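Local coordinates for protein short chain dehydrogenase (Leptospira borgpetersenii serovar Hardjo-bovis, PDB 6UH2) that binds NAD+ and, as a member of the short-chain dehydrogenase/reductase family, probably oxidises a CH-OH group of its substrate or reduces the matching carbonyl, at residues Ile48-Glu53 / Glu65-Asp70; Lys75-Ile80 / Phe126-Tyr131; Ile100-Pro105 / Pro170-Met175. All coordinates share one frame; numbering follows the deposited sequence. Where two conformers were deposited one is given.

Interaction 1 (Ile48-Glu53 / Glu65-Asp70); sequences ICLDPE and EWIQAD. With NAD (nicotinamide-adenine-dinucleotide), chain D.
C49 and I67 carry the backbone pairing: C49 N gives to E65 O at 2.9 Å and I67 N to C49 O at 2.8 Å, with a weak third bond from D51 N to I67 O. Beyond this ladder D51 O is gripped twice, from opposite faces of its carbonyl plane. The indole NE1 of W66 reaches D51 O at 2.9 Å, 33° out of that plane, while A69 N comes from above it. With W66 CG anti to the backbone N (chi1 169°), the ring swings along the strand to this carbonyl, passing C49 SG on the way.

The strands are an outer parallel pair of a Rossmann fold, 64-68 at the edge of the sheet within this chain, and the cofactor crosses their C-terminal ends. D51 holds the adenosine ribose as a fork, OD1 to NAD O2B and OD2 to NAD O3B, each at 2.6 Å; OD1 also closes an Asx turn by accepting from E53 N. D70 OD1 takes the adenine amine N6A at 3.0 Å.

Apolar packing lies on the face of I48, L50 and I67. L50 CD2 presses tightly on I67 CB (3.5 Å), the two side chains lying alongside each other, and I48 CG2 meets I67 CD1.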
loop_
_atom_site.group_PDB
_atom_site.type_symbol
_atom_site.label_atom_id
_atom_site.label_comp_id
_atom_site.label_asym_id
_atom_site.label_seq_id
_atom_site.Cartn_x
_atom_site.Cartn_y
_atom_site.Cartn_z
ATOM N N ILE B 48 -16.033 -7.199 -15.344
ATOM C CA ILE B 48 -17.090 -8.181 -15.144
ATOM C C ILE B 48 -17.411 -8.207 -13.654
ATOM O O ILE B 48 -16.528 -8.449 -12.821
ATOM C CB ILE B 48 -16.687 -9.574 -15.653
ATOM C CG1 ILE B 48 -16.444 -9.544 -17.163
ATOM C CG2 ILE B 48 -17.769 -10.598 -15.306
ATOM C CD1 ILE B 48 -15.863 -10.817 -17.732
ATOM N N CYS B 49 -18.665 -7.952 -13.319
ATOM C CA CYS B 49 -19.128 -8.027 -11.938
ATOM C C CYS B 49 -19.863 -9.348 -11.729
ATOM O O CYS B 49 -20.810 -9.653 -12.465
ATOM C CB CYS B 49 -20.043 -6.846 -11.611
ATOM S SG CYS B 49 -20.949 -7.086 -10.060
ATOM N N LEU B 50 -19.421 -10.137 -10.741
ATOM C CA LEU B 50 -20.115 -11.348 -10.311
ATOM C C LEU B 50 -20.791 -11.064 -8.977
ATOM O O LEU B 50 -20.108 -10.818 -7.977
ATOM C CB LEU B 50 -19.168 -12.541 -10.152
ATOM C CG LEU B 50 -18.342 -13.103 -11.300
ATOM C CD1 LEU B 50 -17.689 -14.402 -10.852
ATOM C CD2 LEU B 50 -19.201 -13.337 -12.520
ATOM N N ASP B 51 -22.123 -11.135 -8.953
ATOM C CA ASP B 51 -22.877 -10.726 -7.775
ATOM C C ASP B 51 -24.286 -11.269 -7.948
ATOM O O ASP B 51 -24.790 -11.255 -9.077
ATOM C CB ASP B 51 -22.870 -9.191 -7.660
ATOM C CG ASP B 51 -23.237 -8.681 -6.264
ATOM O OD1 ASP B 51 -24.289 -9.083 -5.720
ATOM O OD2 ASP B 51 -22.481 -7.840 -5.727
ATOM N N PRO B 52 -24.929 -11.807 -6.905
ATOM C CA PRO B 52 -26.350 -12.179 -7.056
ATOM C C PRO B 52 -27.262 -10.981 -7.236
ATOM O O PRO B 52 -28.368 -11.137 -7.768
ATOM C CB PRO B 52 -26.665 -12.935 -5.755
ATOM C CG PRO B 52 -25.664 -12.462 -4.794
ATOM C CD PRO B 52 -24.404 -12.206 -5.594
ATOM N N GLU B 53 -26.828 -9.800 -6.815
ATOM C CA GLU B 53 -27.621 -8.584 -6.885
ATOM C C GLU B 53 -27.211 -7.757 -8.092
ATOM O O GLU B 53 -26.023 -7.630 -8.409
ATOM C CB GLU B 53 -27.456 -7.742 -5.615
ATOM C CG GLU B 53 -27.934 -8.430 -4.358
ATOM C CD GLU B 53 -29.379 -8.861 -4.464
ATOM O OE1 GLU B 53 -29.695 -10.014 -4.085
ATOM O OE2 GLU B 53 -30.195 -8.043 -4.940
ATOM N N GLU B 65 -19.983 -5.751 -17.855
ATOM C CA GLU B 65 -20.885 -6.896 -17.891
ATOM C C GLU B 65 -21.183 -7.357 -16.467
ATOM O O GLU B 65 -20.261 -7.526 -15.665
ATOM C CB GLU B 65 -20.263 -8.045 -18.701
ATOM C CG GLU B 65 -21.029 -9.344 -18.641
ATOM C CD GLU B 65 -20.450 -10.402 -19.564
ATOM O OE1 GLU B 65 -19.414 -10.137 -20.214
ATOM O OE2 GLU B 65 -21.036 -11.499 -19.645
ATOM N N TRP B 66 -22.463 -7.555 -16.154
ATOM C CA TRP B 66 -22.879 -8.153 -14.888
ATOM C C TRP B 66 -23.273 -9.601 -15.126
ATOM O O TRP B 66 -24.069 -9.896 -16.026
ATOM C CB TRP B 66 -24.054 -7.405 -14.255
ATOM C CG TRP B 66 -24.690 -8.147 -13.076
ATOM C CD1 TRP B 66 -24.060 -8.599 -11.937
ATOM C CD2 TRP B 66 -26.066 -8.512 -12.939
ATOM N NE1 TRP B 66 -24.968 -9.234 -11.111
ATOM C CE2 TRP B 66 -26.206 -9.182 -11.700
ATOM C CE3 TRP B 66 -27.199 -8.334 -13.742
ATOM C CZ2 TRP B 66 -27.434 -9.671 -11.251
ATOM C CZ3 TRP B 66 -28.421 -8.823 -13.292
ATOM C CH2 TRP B 66 -28.528 -9.484 -12.063
ATOM N N ILE B 67 -22.718 -10.501 -14.326
ATOM C CA ILE B 67 -23.119 -11.900 -14.342
ATOM C C ILE B 67 -23.770 -12.210 -13.005
ATOM O O ILE B 67 -23.124 -12.129 -11.954
ATOM C CB ILE B 67 -21.929 -12.828 -14.619
ATOM C CG1 ILE B 67 -21.309 -12.478 -15.978
ATOM C CG2 ILE B 67 -22.377 -14.279 -14.563
ATOM C CD1 ILE B 67 -20.002 -13.186 -16.252
ATOM N N GLN B 68 -25.053 -12.550 -13.036
ATOM C CA GLN B 68 -25.737 -12.956 -11.813
ATOM C C GLN B 68 -25.167 -14.294 -11.347
ATOM O O GLN B 68 -25.316 -15.314 -12.030
ATOM C CB GLN B 68 -27.236 -13.043 -12.073
ATOM C CG GLN B 68 -28.068 -13.477 -10.871
ATOM C CD GLN B 68 -29.545 -13.592 -11.228
ATOM O OE1 GLN B 68 -30.002 -12.994 -12.197
ATOM N NE2 GLN B 68 -30.288 -14.375 -10.459
ATOM N N ALA B 69 -24.509 -14.301 -10.187
ATOM C CA ALA B 69 -23.762 -15.480 -9.778
ATOM C C ALA B 69 -23.624 -15.524 -8.268
ATOM O O ALA B 69 -23.607 -14.492 -7.593
ATOM C CB ALA B 69 -22.367 -15.511 -10.406
ATOM N N ASP B 70 -23.491 -16.746 -7.758
ATOM C CA ASP B 70 -23.313 -17.032 -6.342
ATOM C C ASP B 70 -21.963 -17.720 -6.194
ATOM O O ASP B 70 -21.804 -18.870 -6.620
ATOM C CB ASP B 70 -24.462 -17.907 -5.846
ATOM C CG ASP B 70 -24.292 -18.360 -4.401
ATOM O OD1 ASP B 70 -23.247 -18.090 -3.768
ATOM O OD2 ASP B 70 -25.233 -19.003 -3.903
HETATM P PA NAD D . -21.765 -4.645 0.716
HETATM O O1A NAD D . -22.656 -5.433 1.710
HETATM O O2A NAD D . -22.173 -3.238 0.277
HETATM O O5B NAD D . -21.467 -5.531 -0.629
HETATM C C5B NAD D . -21.158 -6.912 -0.608
HETATM C C4B NAD D . -21.559 -7.390 -1.978
HETATM O O4B NAD D . -21.212 -8.826 -1.973
HETATM C C3B NAD D . -23.067 -7.280 -2.250
HETATM O O3B NAD D . -23.308 -6.710 -3.559
HETATM C C2B NAD D . -23.522 -8.746 -2.255
HETATM O O2B NAD D . -24.634 -8.967 -3.134
HETATM C C1B NAD D . -22.235 -9.502 -2.660
HETATM N N9A NAD D . -22.419 -10.898 -2.277
HETATM C C8A NAD D . -23.019 -11.411 -1.129
HETATM N N7A NAD D . -23.066 -12.715 -1.159
HETATM C C5A NAD D . -22.499 -13.083 -2.379
HETATM C C6A NAD D . -22.288 -14.310 -2.998
HETATM N N6A NAD D . -22.637 -15.478 -2.423
HETATM N N1A NAD D . -21.694 -14.317 -4.201
HETATM C C2A NAD D . -21.340 -13.170 -4.784
HETATM N N3A NAD D . -21.516 -11.948 -4.275
HETATM C C4A NAD D . -22.099 -11.956 -3.066
HETATM O O3 NAD D . -20.252 -4.586 1.288
HETATM P PN NAD D . -19.077 -3.484 1.196
HETATM O O1N NAD D . -19.097 -2.553 2.434
HETATM O O2N NAD D . -19.040 -2.974 -0.247
HETATM O O5D NAD D . -17.829 -4.564 1.505
HETATM C C5D NAD D . -17.064 -5.046 0.420
HETATM C C4D NAD D . -15.893 -5.816 1.025
HETATM O O4D NAD D . -15.146 -4.987 2.003
HETATM C C3D NAD D . -16.406 -6.992 1.855
HETATM O O3D NAD D . -15.492 -8.093 1.786
HETATM C C2D NAD D . -16.393 -6.496 3.334
HETATM O O2D NAD D . -16.220 -7.536 4.282
HETATM C C1D NAD D . -15.134 -5.585 3.272
HETATM N N1N NAD D . -15.135 -4.471 4.285
HETATM C C2N NAD D . -16.158 -3.575 4.350
HETATM C C3N NAD D . -16.111 -2.578 5.293
HETATM C C7N NAD D . -17.238 -1.606 5.360
HETATM O O7N NAD D . -17.285 -0.843 6.312
HETATM N N7N NAD D . -18.152 -1.605 4.364
HETATM C C4N NAD D . -15.003 -2.510 6.156
HETATM C C5N NAD D . -13.997 -3.426 6.070
HETATM C C6N NAD D . -14.074 -4.424 5.101
#

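Interaction 2 (Lys75-Ile80 / Phe126-Tyr131)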
loop_
_atom_site.group_PDB
_atom_site.type_symbol
_atom_site.label_atom_id
_atom_site.label_comp_id
_atom_site.label_asym_id
_atom_site.label_seq_id
_atom_site.Cartn_x
_atom_site.Cartn_y
_atom_site.Cartn_z
ATOM N N LYS B 75 -20.792 -25.260 -9.039
ATOM C CA LYS B 75 -21.306 -25.547 -10.375
ATOM C C LYS B 75 -21.528 -24.259 -11.163
ATOM O O LYS B 75 -21.179 -24.178 -12.351
ATOM C CB LYS B 75 -22.599 -26.363 -10.288
ATOM C CG LYS B 75 -23.054 -26.936 -11.633
ATOM C CD LYS B 75 -24.449 -27.539 -11.542
ATOM C CE LYS B 75 -24.984 -27.935 -12.924
ATOM N NZ LYS B 75 -25.019 -26.772 -13.864
ATOM N N GLU B 76 -22.102 -23.240 -10.512
ATOM C CA GLU B 76 -22.294 -21.935 -11.142
ATOM C C GLU B 76 -20.969 -21.329 -11.585
ATOM O O GLU B 76 -20.839 -20.848 -12.715
ATOM C CB GLU B 76 -22.981 -20.973 -10.174
ATOM C CG GLU B 76 -24.484 -21.074 -10.092
ATOM C CD GLU B 76 -25.063 -19.965 -9.228
ATOM O OE1 GLU B 76 -25.848 -20.262 -8.296
ATOM O OE2 GLU B 76 -24.710 -18.792 -9.468
ATOM N N ILE B 77 -19.984 -21.310 -10.688
ATOM C CA ILE B 77 -18.703 -20.692 -11.008
ATOM C C ILE B 77 -18.004 -21.461 -12.121
ATOM O O ILE B 77 -17.428 -20.868 -13.043
ATOM C CB ILE B 77 -17.833 -20.604 -9.744
ATOM C CG1 ILE B 77 -18.479 -19.669 -8.706
ATOM C CG2 ILE B 77 -16.397 -20.208 -10.100
ATOM C CD1 ILE B 77 -18.903 -18.307 -9.247
ATOM N N LYS B 78 -18.044 -22.792 -12.054
ATOM C CA LYS B 78 -17.423 -23.613 -13.083
ATOM C C LYS B 78 -17.968 -23.270 -14.462
ATOM O O LYS B 78 -17.205 -23.065 -15.414
ATOM C CB LYS B 78 -17.655 -25.092 -12.778
ATOM C CG LYS B 78 -17.155 -26.014 -13.874
ATOM C CD LYS B 78 -17.385 -27.486 -13.511
ATOM C CE LYS B 78 -16.870 -28.417 -14.605
ATOM N NZ LYS B 78 -15.745 -29.282 -14.130
ATOM N N GLU B 79 -19.293 -23.194 -14.584
ATOM C CA GLU B 79 -19.896 -22.902 -15.878
ATOM C C GLU B 79 -19.558 -21.486 -16.339
ATOM O O GLU B 79 -19.333 -21.250 -17.532
ATOM C CB GLU B 79 -21.407 -23.106 -15.804
ATOM N N ILE B 80 -19.501 -20.533 -15.409
ATOM C CA ILE B 80 -19.106 -19.173 -15.771
ATOM C C ILE B 80 -17.678 -19.152 -16.301
ATOM O O ILE B 80 -17.386 -18.509 -17.317
ATOM C CB ILE B 80 -19.279 -18.229 -14.567
ATOM C CG1 ILE B 80 -20.759 -17.931 -14.350
ATOM C CG2 ILE B 80 -18.514 -16.922 -14.773
ATOM C CD1 ILE B 80 -21.014 -17.228 -13.046
ATOM N N PHE B 126 -11.670 -18.633 -1.853
ATOM C CA PHE B 126 -10.950 -19.843 -2.244
ATOM C C PHE B 126 -11.358 -20.306 -3.636
ATOM O O PHE B 126 -10.509 -20.624 -4.479
ATOM C CB PHE B 126 -11.210 -20.959 -1.233
ATOM C CG PHE B 126 -11.104 -22.337 -1.828
ATOM C CD1 PHE B 126 -9.867 -22.864 -2.168
ATOM C CD2 PHE B 126 -12.240 -23.103 -2.043
ATOM C CE1 PHE B 126 -9.772 -24.139 -2.722
ATOM C CE2 PHE B 126 -12.159 -24.373 -2.589
ATOM C CZ PHE B 126 -10.928 -24.893 -2.934
ATOM N N LEU B 127 -12.663 -20.378 -3.881
ATOM C CA LEU B 127 -13.173 -20.951 -5.124
ATOM C C LEU B 127 -12.808 -20.083 -6.324
ATOM O O LEU B 127 -12.325 -20.588 -7.349
ATOM C CB LEU B 127 -14.687 -21.126 -5.010
ATOM C CG LEU B 127 -15.418 -22.007 -6.011
ATOM C CD1 LEU B 127 -14.994 -23.446 -5.832
ATOM C CD2 LEU B 127 -16.919 -21.860 -5.806
ATOM N N LEU B 128 -13.036 -18.772 -6.218
ATOM C CA LEU B 128 -12.693 -17.883 -7.324
ATOM C C LEU B 128 -11.188 -17.847 -7.540
ATOM O O LEU B 128 -10.723 -17.792 -8.683
ATOM C CB LEU B 128 -13.241 -16.469 -7.077
ATOM C CG LEU B 128 -14.681 -16.185 -7.536
ATOM C CD1 LEU B 128 -14.758 -16.077 -9.056
ATOM C CD2 LEU B 128 -15.640 -17.272 -7.045
ATOM N N SER B 129 -10.410 -17.879 -6.454
ATOM C CA SER B 129 -8.957 -17.924 -6.605
ATOM C C SER B 129 -8.524 -19.222 -7.267
ATOM O O SER B 129 -7.597 -19.231 -8.088
ATOM C CB SER B 129 -8.270 -17.757 -5.249
ATOM O OG SER B 129 -8.533 -16.469 -4.707
ATOM N N GLN B 130 -9.216 -20.321 -6.966
ATOM C CA GLN B 130 -8.808 -21.621 -7.495
ATOM C C GLN B 130 -9.101 -21.732 -8.992
ATOM O O GLN B 130 -8.247 -22.185 -9.768
ATOM C CB GLN B 130 -9.501 -22.750 -6.726
ATOM C CG GLN B 130 -9.088 -24.148 -7.217
ATOM C CD GLN B 130 -9.914 -25.265 -6.607
ATOM O OE1 GLN B 130 -11.133 -25.302 -6.759
ATOM N NE2 GLN B 130 -9.252 -26.171 -5.892
ATOM N N TYR B 131 -10.304 -21.337 -9.420
ATOM C CA TYR B 131 -10.607 -21.364 -10.846
ATOM C C TYR B 131 -9.724 -20.395 -11.615
ATOM O O TYR B 131 -9.284 -20.695 -12.728
ATOM C CB TYR B 131 -12.089 -21.056 -11.089
ATOM C CG TYR B 131 -12.896 -22.316 -10.964
ATOM C CD1 TYR B 131 -13.087 -23.161 -12.054
ATOM C CD2 TYR B 131 -13.406 -22.700 -9.738
ATOM C CE1 TYR B 131 -13.790 -24.350 -11.920
ATOM C CE2 TYR B 131 -14.103 -23.878 -9.596
ATOM C CZ TYR B 131 -14.297 -24.701 -10.681
ATOM O OH TYR B 131 -14.999 -25.879 -10.496
HETATM O O HOH W 1 -14.070 -27.600 -11.943
#
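L127 and L128 both converge on I77, the residue through which helix 74-86 leans on helix 111-139. The short segments run nearly alongside, 27° apart and 10.7 Å between axes, so side chains do most of the bridging. L127 comes first: its CD2 touches I77 CG1 at 4.0 Å. L128 follows, crossing the isoleucine at about a right angle, and its CD2 sits 4.1 Å from I77 CD1. The bent isoleucine chain, chi2 -50°, leaves CG1 and CD1 each with a leucine methyl beside it. L128 also packs on I71, a residue of the NAD site, so these two roughly parallel helices of the Rossmann fold meet close beside the cofactor pocket.

At Y131 the ring slants between I77 and K78. I77 CG2 lies 3.9 Å from Y131 CD2, while the far end of the ring rests on the start of the lysine side chain, Y131 OH being 3.6 Å from K78 CB. The lysine then runs on past the hydroxyl; a water between K78 NZ and Y131 OH lies too close to the tyrosine oxygen for the bridge to be more than doubtful. R74 NH1 is hydrogen-bonded to that hydroxyl. Greasy surfaces thus hold the buried part of the contact, whereas the tyrosine hydroxyl marks its polar border; the guanidinium of R74 would probably polarise this hydroxyl and make its proton easier to lose.

Interaction 3 (Ile100-Pro105 / Pro170-Met175). With NAD (nicotinamide-adenine-dinucleotide), chain D.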
loop_
_atom_site.group_PDB
_atom_site.type_symbol
_atom_site.label_atom_id
_atom_site.label_comp_id
_atom_site.label_asym_id
_atom_site.label_seq_id
_atom_site.Cartn_x
_atom_site.Cartn_y
_atom_site.Cartn_z
ATOM N N ILE B 100 -19.635 -10.757 3.633
ATOM C CA ILE B 100 -20.828 -10.521 4.440
ATOM C C ILE B 100 -20.477 -10.680 5.918
ATOM O O ILE B 100 -19.371 -11.070 6.287
ATOM C CB ILE B 100 -22.001 -11.458 4.080
ATOM C CG1 ILE B 100 -21.663 -12.905 4.462
ATOM C CG2 ILE B 100 -22.376 -11.344 2.607
ATOM C CD1 ILE B 100 -22.892 -13.800 4.517
ATOM N N SER B 101 -21.449 -10.365 6.768
ATOM C CA SER B 101 -21.307 -10.524 8.210
ATOM C C SER B 101 -22.684 -10.813 8.792
ATOM O O SER B 101 -23.672 -10.949 8.070
ATOM C CB SER B 101 -20.664 -9.279 8.845
ATOM O OG SER B 101 -20.286 -9.509 10.199
ATOM N N VAL B 102 -22.731 -10.922 10.118
ATOM C CA VAL B 102 -23.961 -11.113 10.868
ATOM C C VAL B 102 -23.794 -10.328 12.164
ATOM O O VAL B 102 -22.678 -10.034 12.594
ATOM C CB VAL B 102 -24.248 -12.616 11.121
ATOM C CG1 VAL B 102 -23.110 -13.259 11.926
ATOM C CG2 VAL B 102 -25.588 -12.827 11.788
ATOM N N PHE B 103 -24.913 -9.948 12.786
ATOM C CA PHE B 103 -24.796 -8.947 13.841
ATOM C C PHE B 103 -25.360 -9.316 15.209
ATOM O O PHE B 103 -25.266 -8.493 16.126
ATOM C CB PHE B 103 -25.413 -7.642 13.326
ATOM C CG PHE B 103 -24.922 -7.292 11.946
ATOM C CD1 PHE B 103 -23.651 -6.766 11.770
ATOM C CD2 PHE B 103 -25.688 -7.579 10.824
ATOM C CE1 PHE B 103 -23.172 -6.479 10.501
ATOM C CE2 PHE B 103 -25.221 -7.295 9.558
ATOM C CZ PHE B 103 -23.958 -6.746 9.395
ATOM N N THR B 104 -25.897 -10.518 15.394
ATOM C CA THR B 104 -26.360 -10.939 16.712
ATOM C C THR B 104 -25.166 -11.368 17.575
ATOM O O THR B 104 -24.080 -11.628 17.055
ATOM C CB THR B 104 -27.361 -12.087 16.572
ATOM O OG1 THR B 104 -26.739 -13.182 15.889
ATOM C CG2 THR B 104 -28.610 -11.629 15.780
ATOM N N PRO B 105 -25.335 -11.437 18.896
ATOM C CA PRO B 105 -24.188 -11.718 19.769
ATOM C C PRO B 105 -23.646 -13.128 19.594
ATOM O O PRO B 105 -24.349 -14.061 19.204
ATOM C CB PRO B 105 -24.752 -11.534 21.180
ATOM C CG PRO B 105 -25.972 -10.694 21.008
ATOM C CD PRO B 105 -26.532 -11.077 19.679
ATOM N N PRO B 170 -19.104 -9.877 14.550
ATOM C CA PRO B 170 -19.165 -11.212 15.151
ATOM C C PRO B 170 -17.852 -11.977 15.075
ATOM O O PRO B 170 -16.941 -11.613 14.326
ATOM C CB PRO B 170 -20.251 -11.893 14.313
ATOM C CG PRO B 170 -19.966 -11.342 12.916
ATOM C CD PRO B 170 -19.534 -9.899 13.140
ATOM N N GLU B 171 -17.777 -13.069 15.840
ATOM C CA GLU B 171 -16.579 -13.900 15.867
ATOM C C GLU B 171 -16.237 -14.439 14.489
ATOM O O GLU B 171 -15.060 -14.538 14.132
ATOM C CB GLU B 171 -16.757 -15.057 16.856
ATOM C CG GLU B 171 -17.794 -16.115 16.441
ATOM C CD GLU B 171 -19.158 -15.518 16.166
ATOM O OE1 GLU B 171 -19.694 -14.861 17.069
ATOM O OE2 GLU B 171 -19.683 -15.672 15.040
ATOM N N VAL B 172 -17.253 -14.793 13.696
ATOM C CA VAL B 172 -16.987 -15.461 12.430
ATOM C C VAL B 172 -16.427 -14.471 11.415
ATOM O O VAL B 172 -15.667 -14.853 10.519
ATOM C CB VAL B 172 -18.265 -16.166 11.921
ATOM C CG1 VAL B 172 -19.378 -15.147 11.607
ATOM C CG2 VAL B 172 -17.955 -17.022 10.705
ATOM N N TYR B 173 -16.789 -13.189 11.532
ATOM C CA TYR B 173 -16.178 -12.185 10.663
ATOM C C TYR B 173 -14.689 -12.048 10.961
ATOM O O TYR B 173 -13.866 -12.004 10.038
ATOM C CB TYR B 173 -16.891 -10.846 10.834
ATOM C CG TYR B 173 -16.547 -9.823 9.774
ATOM C CD1 TYR B 173 -17.042 -9.943 8.485
ATOM C CD2 TYR B 173 -15.731 -8.735 10.066
ATOM C CE1 TYR B 173 -16.739 -8.990 7.509
ATOM C CE2 TYR B 173 -15.416 -7.788 9.100
ATOM C CZ TYR B 173 -15.926 -7.923 7.824
ATOM O OH TYR B 173 -15.621 -6.988 6.850
ATOM N N ALA B 174 -14.323 -11.993 12.246
ATOM C CA ALA B 174 -12.910 -11.954 12.615
ATOM C C ALA B 174 -12.185 -13.198 12.119
ATOM O O ALA B 174 -11.090 -13.112 11.553
ATOM C CB ALA B 174 -12.767 -11.826 14.134
ATOM N N MET B 175 -12.794 -14.369 12.318
ATOM C CA MET B 175 -12.192 -15.616 11.853
ATOM C C MET B 175 -11.948 -15.588 10.350
ATOM O O MET B 175 -10.845 -15.898 9.882
ATOM C CB MET B 175 -13.102 -16.792 12.202
ATOM C CG MET B 175 -13.014 -17.294 13.636
ATOM S SD MET B 175 -14.291 -18.559 13.839
ATOM C CE MET B 175 -13.494 -19.719 14.962
HETATM P PA NAD D . -21.765 -4.645 0.716
HETATM O O1A NAD D . -22.656 -5.433 1.710
HETATM O O2A NAD D . -22.173 -3.238 0.277
HETATM O O5B NAD D . -21.467 -5.531 -0.629
HETATM C C5B NAD D . -21.158 -6.912 -0.608
HETATM C C4B NAD D . -21.559 -7.390 -1.978
HETATM O O4B NAD D . -21.212 -8.826 -1.973
HETATM C C3B NAD D . -23.067 -7.280 -2.250
HETATM O O3B NAD D . -23.308 -6.710 -3.559
HETATM C C2B NAD D . -23.522 -8.746 -2.255
HETATM O O2B NAD D . -24.634 -8.967 -3.134
HETATM C C1B NAD D . -22.235 -9.502 -2.660
HETATM N N9A NAD D . -22.419 -10.898 -2.277
HETATM C C8A NAD D . -23.019 -11.411 -1.129
HETATM N N7A NAD D . -23.066 -12.715 -1.159
HETATM C C5A NAD D . -22.499 -13.083 -2.379
HETATM C C6A NAD D . -22.288 -14.310 -2.998
HETATM N N6A NAD D . -22.637 -15.478 -2.423
HETATM N N1A NAD D . -21.694 -14.317 -4.201
HETATM C C2A NAD D . -21.340 -13.170 -4.784
HETATM N N3A NAD D . -21.516 -11.948 -4.275
HETATM C C4A NAD D . -22.099 -11.956 -3.066
HETATM O O3 NAD D . -20.252 -4.586 1.288
HETATM P PN NAD D . -19.077 -3.484 1.196
HETATM O O1N NAD D . -19.097 -2.553 2.434
HETATM O O2N NAD D . -19.040 -2.974 -0.247
HETATM O O5D NAD D . -17.829 -4.564 1.505
HETATM C C5D NAD D . -17.064 -5.046 0.420
HETATM C C4D NAD D . -15.893 -5.816 1.025
HETATM O O4D NAD D . -15.146 -4.987 2.003
HETATM C C3D NAD D . -16.406 -6.992 1.855
HETATM O O3D NAD D . -15.492 -8.093 1.786
HETATM C C2D NAD D . -16.393 -6.496 3.334
HETATM O O2D NAD D . -16.220 -7.536 4.282
HETATM C C1D NAD D . -15.134 -5.585 3.272
HETATM N N1N NAD D . -15.135 -4.471 4.285
HETATM C C2N NAD D . -16.158 -3.575 4.350
HETATM C C3N NAD D . -16.111 -2.578 5.293
HETATM C C7N NAD D . -17.238 -1.606 5.360
HETATM O O7N NAD D . -17.285 -0.843 6.312
HETATM N N7N NAD D . -18.152 -1.605 4.364
HETATM C C4N NAD D . -15.003 -2.510 6.156
HETATM C C5N NAD D . -13.997 -3.426 6.070
HETATM C C6N NAD D . -14.074 -4.424 5.101
#
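S101 and Y173 both turn their side chains away from their own backbone N, at chi1 -169° and -167°, and these torsions put S101 OG 3.7 Å from Y173 CD1 while sending the phenol toward the cofactor. I100 O meets the same ring edge in its plane, 3.4 Å from Y173 CD1. At the far end of the ring Y173 OH is hydrogen-bonded to NAD O2D at 2.7 Å, the hydroxyl of the nicotinamide ribose.

The start of helix 171-191 is clasped as well. P170, at its N-cap, lays its ring carbons against the loop: CD is 3.1 Å from S101 OG and CG 3.0 Å from V102 O. In the conformer given, V102 CG1 lies 3.8 Å from P170 CG. This loop, following strand 93-96, thereby rests on the helix bearing the Tyr-x-x-x-Lys pair of the SDR family, Y173 and K177, both of which bind NAD.

The loop meets the helix through carbon-oxygen and apolar contacts: none between the two segments is a hydrogen bond, whereas Y173 OH bonds the ribose. Oxygens of I100 and V102 turned toward ring carbons of Y173 and P170 imply weakly polar packing, which for I100 O is an in-plane contact with the tyrosine edge.

Overall arrangement
Interactions 1 and 2 adjoin, their centres 13 Å apart, since strand 64-68 leads through a short loop into helix 74-86. E76 OE2 probably accepts from D70 N at 2.9 Å, so a helix of interaction 2 braces the loop that holds the adenine in interaction 1; A69 CB also packs on I80 CD1 at 3.4 Å. Interaction 3 stands apart, its nearest atoms about 8 Å from interaction 1 and about 12 Å from interaction 2. What joins 1 and 3 is NAD: interaction 1 binds the adenine and its ribose, while interaction 3 bonds the nicotinamide ribose and brushes the adenine with I100. Helix 111-139 supplies 126-131 to interaction 2 and N121 to the backbone of I100.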